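PDB 2FDO: hypothetical protein AF2331 from Archaeoglobus fulgidus, which is of unknown function but forms an unusual interdigitated dimer with a new type of alpha + beta fold. Local coordinates for residues V27-S31 / E54-P58. Residues are numbered along the deposited sequence; the frame is centred on the assembly and turned at random.
Sequences VVVSS and EFAFP
Ser30 reaches between Phe55 and Phe57 to the backbone of 54-58, where its OG donates a hydrogen bond of 2.7 Å to Ala56 O. The donor arrives with a C=O...OG angle of 149° and stands 26° out of the carbonyl plane. With OG anti to its own backbone N, the hydroxyl projects across the gap, and it also accepts a bond from Asp32 N just downstream. Serine suits this place because it is small enough to enter between two phenylalanines and can give and take a hydrogen bond at once.

The aromatic neighbours pack around it unequally. Phe55 CB lies 3.8 Å from Ser30 OG, while its ring sits obliquely by the serine backbone, CD2 being 3.6 Å from Ser30 O. Phe57 instead meets the serine methylene, CB to CB at 3.9 Å; its ring runs past Val28, whose CG1 approaches Phe57 CD1 at 4.3 Å. One methyl of the branched valine thus packs obliquely against the ring. Val28 also touches Ile61, and Phe57 touches Phe62.

The two segments belong to strands 25-41 and 48-58 of one beta hairpin, but here they diverge, their axes crossing at 123°. Ala56 still pairs through its backbone with Asp32, whereas both segments join antiparallel ladders with the second subunit, as befits an interdigitated dimer. The chemistry implies that a buried hydroxyl, which both gives and accepts a hydrogen bond and is flanked by hydrophobic groups, ties the strands together where they part.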
# COMPACT_ATOMS: atom_id res chain seq x y z
N VAL A 27 1.36 -7.71 -9.65
CA VAL A 27 1.10 -6.88 -8.49
C VAL A 27 0.24 -7.67 -7.46
O VAL A 27 -0.88 -8.10 -7.77
CB VAL A 27 0.40 -5.55 -8.85
CG1 VAL A 27 0.48 -4.61 -7.69
CG2 VAL A 27 1.00 -4.93 -10.07
N VAL A 28 0.79 -7.91 -6.28
CA VAL A 28 0.04 -8.42 -5.17
C VAL A 28 -0.58 -7.20 -4.46
O VAL A 28 0.13 -6.22 -4.14
CB VAL A 28 0.96 -9.12 -4.21
CG1 VAL A 28 0.24 -9.45 -2.88
CG2 VAL A 28 1.58 -10.37 -4.87
N VAL A 29 -1.90 -7.27 -4.28
CA VAL A 29 -2.69 -6.17 -3.74
C VAL A 29 -3.31 -6.68 -2.45
O VAL A 29 -3.89 -7.75 -2.44
CB VAL A 29 -3.80 -5.74 -4.70
CG1 VAL A 29 -4.67 -4.65 -4.05
CG2 VAL A 29 -3.20 -5.25 -6.03
N SER A 30 -3.20 -5.93 -1.37
CA SER A 30 -3.88 -6.33 -0.17
C SER A 30 -4.72 -5.15 0.31
O SER A 30 -4.24 -4.04 0.43
CB SER A 30 -2.87 -6.67 0.90
OG SER A 30 -3.46 -6.54 2.21
N SER A 31 -5.98 -5.40 0.60
CA SER A 31 -6.77 -4.41 1.29
C SER A 31 -6.98 -4.86 2.75
O SER A 31 -7.84 -4.35 3.42
CB SER A 31 -8.09 -4.23 0.56
OG SER A 31 -8.79 -5.47 0.49
N GLU A 54 -1.18 -0.66 8.35
CA GLU A 54 -0.50 -1.91 8.31
C GLU A 54 -1.38 -2.88 7.54
O GLU A 54 -2.60 -2.94 7.79
CB GLU A 54 -0.29 -2.46 9.74
CG GLU A 54 0.36 -3.85 9.74
CD GLU A 54 0.49 -4.44 11.14
OE1 GLU A 54 -0.56 -4.78 11.78
OE2 GLU A 54 1.67 -4.55 11.59
N PHE A 55 -0.77 -3.66 6.67
CA PHE A 55 -1.48 -4.55 5.79
C PHE A 55 -0.84 -5.88 5.92
O PHE A 55 0.38 -5.95 6.12
CB PHE A 55 -1.38 -4.14 4.28
CG PHE A 55 -1.88 -2.75 3.99
CD1 PHE A 55 -1.06 -1.66 4.18
CD2 PHE A 55 -3.17 -2.54 3.53
CE1 PHE A 55 -1.51 -0.37 3.90
CE2 PHE A 55 -3.62 -1.26 3.26
CZ PHE A 55 -2.78 -0.18 3.41
N ALA A 56 -1.70 -6.90 5.78
CA ALA A 56 -1.38 -8.31 5.84
C ALA A 56 -1.50 -8.91 4.47
O ALA A 56 -2.37 -8.53 3.66
CB ALA A 56 -2.35 -9.02 6.74
N PHE A 57 -0.70 -9.91 4.19
CA PHE A 57 -0.93 -10.68 2.99
C PHE A 57 -0.20 -12.05 3.03
O PHE A 57 0.89 -12.19 3.63
CB PHE A 57 -0.68 -9.83 1.71
CG PHE A 57 0.67 -9.22 1.67
CD1 PHE A 57 1.74 -9.91 1.12
CD2 PHE A 57 0.87 -7.94 2.21
CE1 PHE A 57 3.02 -9.37 1.11
CE2 PHE A 57 2.13 -7.36 2.21
CZ PHE A 57 3.22 -8.08 1.67
N PRO A 58 -0.84 -13.09 2.48
CA PRO A 58 -0.29 -14.42 2.76
C PRO A 58 1.10 -14.56 2.15
O PRO A 58 1.37 -14.01 1.09
CB PRO A 58 -1.29 -15.38 2.13
CG PRO A 58 -2.07 -14.59 1.19
CD PRO A 58 -2.06 -13.15 1.64